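PDB 2YGK: DNA double-strand break repair nuclease NurA from Sulfolobus solfataricus, which is a manganese-dependent nuclease that works with the helicase HerA to process DNA ends during double-strand break repair. Local coordinates for residues 100-114 and 171-185. Residues are numbered along the deposited sequence; the frame is centred on the assembly and turned at random. Where two conformers were deposited one is given.
Sequences PGNDAQERISLLMEA and ERKMRDLLMLLNQFL
R107 and R175, L110 and L178, and A114 and N182 face each other where helices 104-114 and 171-185 run nearly parallel, crossing at 23° with their axes 9.3 Å apart at closest approach. No hydrogen bond crosses the interface, so apolar packing and charge hold it. L110 suits the middle because its CB packs on L178 CB at 3.9 Å while its methyls diverge, CD1 to M179 CG (3.7 Å) and CD2 to the N182 amide. The small A114 lets this amide come close to the backbone. One turn before L110, R107 lays its methylenes across the start of the R175 side chain, and the selenium of M174, a selenomethionine here, sits at the guanidinium edge, SE to NE 3.5 Å. A bend at chi3 (-66°) turns the R107 head toward poorly ordered E171, where NH2 and OE2 make a long, loosely defined salt bridge (3.9 Å); F98 adds a cation-pi contact. The E171 carboxylate abuts the P100 carbonyl without bonding, and G101 fits because a CB there would strike OE1. On the other flank, R175 NE pairs loosely with D103 OD2 at 3.8 Å, and D176 OD1 lies over a face of its guanidinium. Cutting R107 back to an alanine would remove the chain covering M174 and is likely to leave E171 without this counter-charge. Helix 104-123 packs A104 and I108 on I70 of strand 70-82 and carries E113, its side chain about 7 Å from the bound manganese. Apolar shape fit therefore probably sets the helix spacing, while long ion pairs with no N-H aimed at an oxygen add attraction of little directionality.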
ATOM      1  N   PRO A 100     -14.921   6.612  -5.467  1.00 78.05           N
ATOM      2  CA  PRO A 100     -14.374   5.936  -4.297  1.00 78.96           C
ATOM      3  C   PRO A 100     -14.518   4.426  -4.362  1.00 80.21           C
ATOM      4  O   PRO A 100     -15.548   3.936  -4.795  1.00 81.83           O
ATOM      5  CB  PRO A 100     -15.216   6.499  -3.156  1.00 80.85           C
ATOM      6  CG  PRO A 100     -15.604   7.827  -3.608  1.00 80.27           C
ATOM      7  CD  PRO A 100     -15.798   7.725  -5.072  1.00 79.31           C
ATOM      8  N   GLY A 101     -13.499   3.708  -3.907  1.00 80.68           N
ATOM      9  CA  GLY A 101     -13.448   2.266  -4.064  1.00 82.18           C
ATOM     10  C   GLY A 101     -12.220   1.572  -3.476  1.00 82.43           C
ATOM     11  O   GLY A 101     -11.136   2.164  -3.302  1.00 81.09           O
ATOM     12  N   ASN A 102     -12.408   0.281  -3.210  1.00 84.30           N
ATOM     13  CA  ASN A 102     -11.425  -0.570  -2.541  1.00 84.03           C
ATOM     14  C   ASN A 102     -10.274  -0.982  -3.458  1.00 81.12           C
ATOM     15  O   ASN A 102      -9.190  -1.346  -2.974  1.00 80.98           O
ATOM     16  CB  ASN A 102     -12.146  -1.820  -2.000  1.00 86.89           C
ATOM     17  CG  ASN A 102     -11.327  -2.594  -0.985  1.00 88.78           C
ATOM     18  OD1 ASN A 102     -10.108  -2.428  -0.881  1.00 88.23           O
ATOM     19  ND2 ASN A 102     -12.003  -3.460  -0.227  1.00 92.76           N
ATOM     20  N   ASP A 103     -10.493  -0.936  -4.773  1.00 78.84           N
ATOM     21  CA  ASP A 103      -9.453  -1.330  -5.733  1.00 75.62           C
ATOM     22  C   ASP A 103      -8.935  -0.149  -6.568  1.00 71.70           C
ATOM     23  O   ASP A 103      -8.238  -0.338  -7.552  1.00 70.22           O
ATOM     24  CB  ASP A 103      -9.973  -2.469  -6.611  1.00 76.80           C
ATOM     25  CG  ASP A 103     -10.519  -3.622  -5.789  1.00 79.99           C
ATOM     26  OD1 ASP A 103      -9.791  -4.097  -4.887  1.00 80.57           O
ATOM     27  OD2 ASP A 103     -11.677  -4.046  -6.032  1.00 84.52           O
ATOM     28  N   ALA A 104      -9.233   1.066  -6.125  1.00 69.59           N
ATOM     29  CA  ALA A 104      -8.824   2.290  -6.811  1.00 66.63           C
ATOM     30  C   ALA A 104      -7.305   2.409  -7.011  1.00 63.34           C
ATOM     31  O   ALA A 104      -6.843   2.751  -8.108  1.00 62.09           O
ATOM     32  CB  ALA A 104      -9.348   3.497  -6.061  1.00 67.54           C
ATOM     33  N   GLN A 105      -6.523   2.116  -5.977  1.00 60.71           N
ATOM     34  CA  GLN A 105      -5.061   2.110  -6.150  1.00 57.79           C
ATOM     35  C   GLN A 105      -4.593   1.055  -7.156  1.00 55.35           C
ATOM     36  O   GLN A 105      -3.615   1.248  -7.855  1.00 53.99           O
ATOM     37  CB  GLN A 105      -4.332   1.908  -4.810  1.00 57.98           C
ATOM     38  CG  GLN A 105      -4.583   3.042  -3.799  1.00 58.01           C
ATOM     39  CD  GLN A 105      -3.991   4.358  -4.239  1.00 55.10           C
ATOM     40  OE1 GLN A 105      -2.954   4.400  -4.910  1.00 55.04           O
ATOM     41  NE2 GLN A 105      -4.632   5.433  -3.864  1.00 50.42           N
ATOM     42  N   GLU A 106      -5.295  -0.062  -7.216  1.00 54.90           N
ATOM     43  CA  GLU A 106      -4.915  -1.132  -8.105  1.00 53.57           C
ATOM     44  C   GLU A 106      -5.318  -0.774  -9.557  1.00 51.72           C
ATOM     45  O   GLU A 106      -4.516  -0.929 -10.503  1.00 50.10           O
ATOM     46  CB  GLU A 106      -5.548  -2.444  -7.636  1.00 55.53           C
ATOM     47  CG  GLU A 106      -4.706  -3.640  -8.031  1.00 58.43           C
ATOM     48  CD  GLU A 106      -5.471  -4.942  -8.109  1.00 63.02           C
ATOM     49  OE1 GLU A 106      -6.473  -5.102  -7.370  1.00 64.90           O
ATOM     50  OE2 GLU A 106      -5.036  -5.806  -8.922  1.00 66.32           O
ATOM     51  N   ARG A 107      -6.531  -0.242  -9.733  1.00 50.07           N
ATOM     52  CA  ARG A 107      -6.915   0.211 -11.053  1.00 48.77           C
ATOM     53  C   ARG A 107      -5.935   1.257 -11.566  1.00 45.81           C
ATOM     54  O   ARG A 107      -5.616   1.262 -12.750  1.00 45.54           O
ATOM     55  CB  ARG A 107      -8.338   0.780 -11.102  1.00 50.46           C
ATOM     56  CG  ARG A 107      -9.366  -0.114 -10.459  1.00 53.57           C
ATOM     57  CD  ARG A 107     -10.773   0.116 -10.941  1.00 56.85           C
ATOM     58  NE  ARG A 107     -11.320   1.423 -10.594  1.00 59.12           N
ATOM     59  CZ  ARG A 107     -11.680   1.785  -9.379  1.00 60.14           C
ATOM     60  NH1 ARG A 107     -11.531   0.942  -8.356  1.00 62.92           N
ATOM     61  NH2 ARG A 107     -12.166   3.005  -9.193  1.00 59.98           N
ATOM     62  N   ILE A 108      -5.484   2.164 -10.698  1.00 43.45           N
ATOM     63  CA  ILE A 108      -4.604   3.217 -11.154  1.00 40.94           C
ATOM     64  C   ILE A 108      -3.339   2.556 -11.690  1.00 39.41           C
ATOM     65  O   ILE A 108      -2.866   2.902 -12.777  1.00 37.24           O
ATOM     66  CB  ILE A 108      -4.211   4.208 -10.063  1.00 40.59           C
ATOM     67  CG1 ILE A 108      -5.394   5.108  -9.691  1.00 41.67           C
ATOM     68  CG2 ILE A 108      -3.058   5.091 -10.529  1.00 38.13           C
ATOM     69  CD1 ILE A 108      -5.275   5.715  -8.285  1.00 40.84           C
ATOM     70  N   SER A 109      -2.799   1.607 -10.938  1.00 38.81           N
ATOM     71  CA  SER A 109      -1.552   0.999 -11.347  1.00 38.56           C
ATOM     72  C   SER A 109      -1.717   0.158 -12.607  1.00 38.48           C
ATOM     73  O   SER A 109      -0.834   0.144 -13.438  1.00 37.88           O
ATOM     74  CB  SER A 109      -0.897   0.210 -10.209  1.00 38.47           C
ATOM     75  OG  SER A 109      -1.824  -0.605  -9.548  1.00 42.32           O
ATOM     76  N   LEU A 110      -2.844  -0.538 -12.742  1.00 39.99           N
ATOM     77  CA  LEU A 110      -3.095  -1.351 -13.924  1.00 40.26           C
ATOM     78  C   LEU A 110      -3.255  -0.446 -15.136  1.00 40.73           C
ATOM     79  O   LEU A 110      -2.861  -0.796 -16.243  1.00 41.34           O
ATOM     80  CB  LEU A 110      -4.353  -2.207 -13.751  1.00 41.62           C
ATOM     81  CG  LEU A 110      -4.141  -3.384 -12.801  1.00 41.98           C
ATOM     82  CD1 LEU A 110      -5.459  -4.003 -12.334  1.00 42.79           C
ATOM     83  CD2 LEU A 110      -3.276  -4.429 -13.419  1.00 39.93           C
ATOM     84  N   LEU A 111      -3.870   0.709 -14.932  1.00 41.36           N
ATOM     85  CA  LEU A 111      -3.968   1.703 -15.980  1.00 41.87           C
ATOM     86  C   LEU A 111      -2.573   2.176 -16.401  1.00 41.43           C
ATOM     87  O   LEU A 111      -2.277   2.281 -17.599  1.00 42.13           O
ATOM     88  CB  LEU A 111      -4.823   2.839 -15.498  1.00 42.21           C
ATOM     89  CG  LEU A 111      -5.058   4.047 -16.388  1.00 43.92           C
ATOM     90  CD1 LEU A 111      -5.299   3.683 -17.850  1.00 44.29           C
ATOM     91  CD2 LEU A 111      -6.247   4.818 -15.788  1.00 43.91           C
HETATM   92  N   MSE A 112      -1.691   2.386 -15.429  1.00 40.77           N
HETATM   93  CA  MSE A 112      -0.314   2.752 -15.721  1.00 39.75           C
HETATM   94  C   MSE A 112       0.359   1.636 -16.533  1.00 40.05           C
HETATM   95  O   MSE A 112       0.964   1.907 -17.555  1.00 39.59           O
HETATM   96  CB  MSE A 112       0.437   3.059 -14.430  1.00 38.64           C
HETATM   97  CG  MSE A 112       1.920   3.427 -14.605  1.00 38.87           C
HETATM   98 SE   MSE A 112       2.911   3.215 -12.899  1.00 39.69          SE
HETATM   99  CE  MSE A 112       2.417   1.324 -12.643  1.00 35.56           C
ATOM    100  N   GLU A 113       0.220   0.386 -16.098  1.00 41.01           N
ATOM    101  CA  GLU A 113       0.810  -0.737 -16.799  1.00 42.52           C
ATOM    102  C   GLU A 113       0.314  -0.803 -18.269  1.00 42.46           C
ATOM    103  O   GLU A 113       1.099  -0.948 -19.197  1.00 42.28           O
ATOM    104  CB  GLU A 113       0.584  -2.028 -15.982  1.00 44.46           C
ATOM    105  CG  GLU A 113       1.769  -2.291 -14.889  1.00 51.26           C
ATOM    106  CD  GLU A 113       1.305  -2.565 -13.397  1.00 59.65           C
ATOM    107  OE1 GLU A 113       0.111  -2.907 -13.171  1.00 65.74           O
ATOM    108  OE2 GLU A 113       2.160  -2.451 -12.457  1.00 62.13           O
ATOM    109  N   ALA A 114      -0.979  -0.599 -18.477  1.00 42.39           N
ATOM    110  CA  ALA A 114      -1.541  -0.456 -19.809  1.00 42.55           C
ATOM    111  C   ALA A 114      -0.765   0.508 -20.717  1.00 41.60           C
ATOM    112  O   ALA A 114      -0.508   0.176 -21.874  1.00 44.01           O
ATOM    113  CB  ALA A 114      -2.973  -0.028 -19.708  1.00 43.23           C
ATOM    114  N   GLU A 171     -16.995  -1.489 -10.328  1.00107.79           N
ATOM    115  CA  GLU A 171     -15.593  -1.432  -9.905  1.00104.64           C
ATOM    116  C   GLU A 171     -14.835  -2.741 -10.136  1.00102.96           C
ATOM    117  O   GLU A 171     -13.705  -2.722 -10.643  1.00100.65           O
ATOM    118  CB  GLU A 171     -15.480  -1.071  -8.416  1.00104.77           C
ATOM    119  CG  GLU A 171     -16.227   0.185  -8.009  1.00106.60           C
ATOM    120  CD  GLU A 171     -15.462   1.003  -6.991  1.00106.63           C
ATOM    121  OE1 GLU A 171     -14.931   0.400  -6.025  1.00107.18           O
ATOM    122  OE2 GLU A 171     -15.388   2.243  -7.171  1.00105.57           O
ATOM    123  N   ARG A 172     -15.430  -3.864  -9.725  1.00103.10           N
ATOM    124  CA  ARG A 172     -14.754  -5.165  -9.830  1.00101.77           C
ATOM    125  C   ARG A 172     -14.487  -5.473 -11.296  1.00 98.62           C
ATOM    126  O   ARG A 172     -13.411  -5.963 -11.653  1.00 96.59           O
ATOM    127  CB  ARG A 172     -15.579  -6.295  -9.201  1.00105.33           C
ATOM    128  CG  ARG A 172     -15.349  -6.495  -7.704  1.00108.61           C
ATOM    129  CD  ARG A 172     -16.011  -7.785  -7.197  1.00116.31           C
ATOM    130  NE  ARG A 172     -17.365  -7.978  -7.734  1.00121.98           N
ATOM    131  CZ  ARG A 172     -18.425  -7.240  -7.421  1.00126.09           C
ATOM    132  NH1 ARG A 172     -18.329  -6.232  -6.561  1.00126.35           N
ATOM    133  NH2 ARG A 172     -19.593  -7.505  -7.980  1.00130.44           N
ATOM    134  N   LYS A 173     -15.485  -5.163 -12.127  1.00 96.54           N
ATOM    135  CA  LYS A 173     -15.363  -5.299 -13.566  1.00 93.76           C
ATOM    136  C   LYS A 173     -14.290  -4.400 -14.164  1.00 87.17           C
ATOM    137  O   LYS A 173     -13.639  -4.816 -15.102  1.00 86.36           O
ATOM    138  CB  LYS A 173     -16.705  -5.054 -14.261  1.00 96.61           C
ATOM    139  CG  LYS A 173     -17.621  -6.265 -14.215  1.00102.20           C
ATOM    140  CD  LYS A 173     -18.902  -6.039 -15.000  1.00107.58           C
ATOM    141  CE  LYS A 173     -19.781  -7.262 -14.910  1.00112.56           C
ATOM    142  NZ  LYS A 173     -21.031  -7.112 -15.690  1.00116.60           N
HETATM  143  N   MSE A 174     -14.099  -3.184 -13.651  1.00 81.41           N
HETATM  144  CA  MSE A 174     -13.033  -2.330 -14.190  1.00 75.94           C
HETATM  145  C   MSE A 174     -11.611  -2.899 -13.882  1.00 72.44           C
HETATM  146  O   MSE A 174     -10.784  -3.079 -14.784  1.00 69.89           O
HETATM  147  CB  MSE A 174     -13.133  -0.870 -13.746  1.00 73.83           C
HETATM  148  CG  MSE A 174     -12.049  -0.047 -14.455  1.00 69.86           C
HETATM  149 SE   MSE A 174     -11.852   1.793 -14.009  1.00 62.86          SE
HETATM  150  CE  MSE A 174     -10.730   2.451 -15.393  1.00 64.88           C
ATOM    151  N   ARG A 175     -11.342  -3.178 -12.612  1.00 70.34           N
ATOM    152  CA  ARG A 175     -10.098  -3.810 -12.253  1.00 68.17           C
ATOM    153  C   ARG A 175      -9.895  -5.025 -13.145  1.00 67.17           C
ATOM    154  O   ARG A 175      -8.825  -5.191 -13.704  1.00 65.45           O
ATOM    155  CB  ARG A 175     -10.064  -4.213 -10.786  1.00 68.61           C
ATOM    156  CG  ARG A 175      -8.976  -5.255 -10.447  1.00 71.61           C
ATOM    157  CD  ARG A 175      -9.179  -5.853  -9.069  1.00 77.76           C
ATOM    158  NE  ARG A 175     -10.566  -6.305  -8.912  1.00 85.12           N
ATOM    159  CZ  ARG A 175     -10.953  -7.555  -8.684  1.00 91.63           C
ATOM    160  NH1 ARG A 175     -10.065  -8.533  -8.524  1.00 93.71           N
ATOM    161  NH2 ARG A 175     -12.254  -7.824  -8.588  1.00 95.00           N
ATOM    162  N   ASP A 176     -10.923  -5.857 -13.281  1.00 67.89           N
ATOM    163  CA  ASP A 176     -10.802  -7.119 -14.014  1.00 68.11           C
ATOM    164  C   ASP A 176     -10.635  -6.916 -15.520  1.00 67.06           C
ATOM    165  O   ASP A 176      -9.817  -7.590 -16.143  1.00 66.46           O
ATOM    166  CB  ASP A 176     -11.970  -8.067 -13.700  1.00 70.74           C
ATOM    167  CG  ASP A 176     -11.786  -8.803 -12.374  1.00 71.00           C
ATOM    168  OD1 ASP A 176     -10.826  -8.493 -11.628  1.00 68.68           O
ATOM    169  OD2 ASP A 176     -12.585  -9.715 -12.086  1.00 73.29           O
ATOM    170  N   LEU A 177     -11.375  -5.976 -16.100  1.00 66.13           N
ATOM    171  CA  LEU A 177     -11.126  -5.601 -17.487  1.00 65.03           C
ATOM    172  C   LEU A 177      -9.718  -5.089 -17.719  1.00 61.49           C
ATOM    173  O   LEU A 177      -9.121  -5.397 -18.735  1.00 61.47           O
ATOM    174  CB  LEU A 177     -12.093  -4.535 -17.960  1.00 65.68           C
ATOM    175  CG  LEU A 177     -13.419  -5.011 -18.503  1.00 69.51           C
ATOM    176  CD1 LEU A 177     -14.154  -3.776 -19.063  1.00 70.42           C
ATOM    177  CD2 LEU A 177     -13.270  -6.117 -19.563  1.00 71.25           C
ATOM    178  N   LEU A 178      -9.193  -4.283 -16.802  1.00 58.73           N
ATOM    179  CA  LEU A 178      -7.822  -3.769 -16.950  1.00 55.76           C
ATOM    180  C   LEU A 178      -6.787  -4.888 -16.860  1.00 54.81           C
ATOM    181  O   LEU A 178      -5.824  -4.883 -17.588  1.00 53.79           O
ATOM    182  CB  LEU A 178      -7.527  -2.664 -15.943  1.00 53.85           C
ATOM    183  CG  LEU A 178      -8.139  -1.300 -16.282  1.00 53.22           C
ATOM    184  CD1 LEU A 178      -8.237  -0.338 -15.062  1.00 49.77           C
ATOM    185  CD2 LEU A 178      -7.373  -0.664 -17.409  1.00 51.38           C
HETATM  186  N   MSE A 179      -7.009  -5.850 -15.974  0.50 55.64           N
HETATM  187  CA  MSE A 179      -6.139  -7.010 -15.877  0.50 55.69           C
HETATM  188  C   MSE A 179      -6.087  -7.743 -17.213  0.50 56.83           C
HETATM  189  O   MSE A 179      -5.004  -8.040 -17.726  0.50 56.14           O
HETATM  190  CB  MSE A 179      -6.633  -7.951 -14.783  0.50 57.19           C
HETATM  191  CG  MSE A 179      -6.373  -7.427 -13.396  0.50 56.89           C
HETATM  192 SE   MSE A 179      -7.028  -8.605 -12.020  0.50 62.61          SE
HETATM  193  CE  MSE A 179      -5.752 -10.070 -12.275  0.50 60.11           C
ATOM    194  N   LEU A 180      -7.258  -8.020 -17.778  1.00 58.89           N
ATOM    195  CA  LEU A 180      -7.343  -8.661 -19.093  1.00 60.09           C
ATOM    196  C   LEU A 180      -6.571  -7.885 -20.160  1.00 58.18           C
ATOM    197  O   LEU A 180      -5.746  -8.456 -20.875  1.00 57.66           O
ATOM    198  CB  LEU A 180      -8.798  -8.823 -19.540  1.00 62.82           C
ATOM    199  CG  LEU A 180      -9.411 -10.222 -19.447  1.00 65.99           C
ATOM    200  CD1 LEU A 180     -10.787 -10.220 -20.099  1.00 69.04           C
ATOM    201  CD2 LEU A 180      -8.535 -11.289 -20.110  1.00 66.44           C
ATOM    202  N   LEU A 181      -6.822  -6.581 -20.237  1.00 56.51           N
ATOM    203  CA  LEU A 181      -6.116  -5.717 -21.191  1.00 54.94           C
ATOM    204  C   LEU A 181      -4.595  -5.901 -21.127  1.00 52.63           C
ATOM    205  O   LEU A 181      -3.923  -6.075 -22.149  1.00 52.43           O
ATOM    206  CB  LEU A 181      -6.460  -4.241 -20.951  1.00 53.68           C
ATOM    207  CG  LEU A 181      -5.889  -3.289 -22.006  1.00 52.57           C
ATOM    208  CD1 LEU A 181      -6.263  -3.759 -23.414  1.00 54.26           C
ATOM    209  CD2 LEU A 181      -6.323  -1.855 -21.771  1.00 50.85           C
ATOM    210  N   ASN A 182      -4.049  -5.864 -19.923  1.00 50.54           N
ATOM    211  CA  ASN A 182      -2.623  -6.108 -19.778  1.00 48.90           C
ATOM    212  C   ASN A 182      -2.188  -7.485 -20.321  1.00 49.85           C
ATOM    213  O   ASN A 182      -1.188  -7.583 -21.030  1.00 49.60           O
ATOM    214  CB  ASN A 182      -2.221  -5.958 -18.336  1.00 47.35           C
ATOM    215  CG  ASN A 182      -2.461  -4.575 -17.823  1.00 46.24           C
ATOM    216  OD1 ASN A 182      -2.623  -3.645 -18.593  1.00 46.17           O
ATOM    217  ND2 ASN A 182      -2.468  -4.425 -16.513  1.00 45.08           N
ATOM    218  N   GLN A 183      -2.945  -8.534 -20.021  1.00 51.40           N
ATOM    219  CA  GLN A 183      -2.606  -9.882 -20.502  1.00 52.66           C
ATOM    220  C   GLN A 183      -2.608  -9.944 -22.030  1.00 53.55           C
ATOM    221  O   GLN A 183      -1.729 -10.552 -22.636  1.00 54.14           O
ATOM    222  CB  GLN A 183      -3.547 -10.947 -19.912  1.00 54.73           C
ATOM    223  CG  GLN A 183      -3.304 -11.230 -18.424  1.00 54.67           C
ATOM    224  CD  GLN A 183      -4.208 -12.309 -17.813  1.00 59.43           C
ATOM    225  OE1 GLN A 183      -5.210 -12.740 -18.399  1.00 62.62           O
ATOM    226  NE2 GLN A 183      -3.845 -12.744 -16.614  1.00 60.50           N
ATOM    227  N   PHE A 184      -3.572  -9.275 -22.640  1.00 54.48           N
ATOM    228  CA  PHE A 184      -3.697  -9.207 -24.082  1.00 56.05           C
ATOM    229  C   PHE A 184      -2.575  -8.376 -24.668  1.00 54.44           C
ATOM    230  O   PHE A 184      -1.989  -8.751 -25.687  1.00 56.30           O
ATOM    231  CB  PHE A 184      -5.059  -8.630 -24.450  1.00 57.97           C
ATOM    232  CG  PHE A 184      -5.239  -8.338 -25.918  1.00 61.92           C
ATOM    233  CD1 PHE A 184      -5.469  -9.365 -26.832  1.00 65.89           C
ATOM    234  CD2 PHE A 184      -5.214  -7.027 -26.384  1.00 63.56           C
ATOM    235  CE1 PHE A 184      -5.654  -9.085 -28.183  1.00 68.95           C
ATOM    236  CE2 PHE A 184      -5.411  -6.741 -27.740  1.00 66.16           C
ATOM    237  CZ  PHE A 184      -5.631  -7.770 -28.637  1.00 68.75           C
ATOM    238  N   LEU A 185      -2.232  -7.275 -24.006  1.00 52.05           N
ATOM    239  CA  LEU A 185      -1.089  -6.454 -24.410  1.00 49.99           C
ATOM    240  C   LEU A 185       0.283  -7.138 -24.300  1.00 49.04           C
ATOM    241  O   LEU A 185       1.133  -6.994 -25.188  1.00 48.75           O
ATOM    242  CB  LEU A 185      -1.098  -5.157 -23.610  1.00 47.88           C
ATOM    243  CG  LEU A 185      -2.219  -4.239 -24.052  1.00 48.31           C
ATOM    244  CD1 LEU A 185      -2.318  -3.067 -23.100  1.00 45.45           C
ATOM    245  CD2 LEU A 185      -2.020  -3.760 -25.501  1.00 48.18           C
TER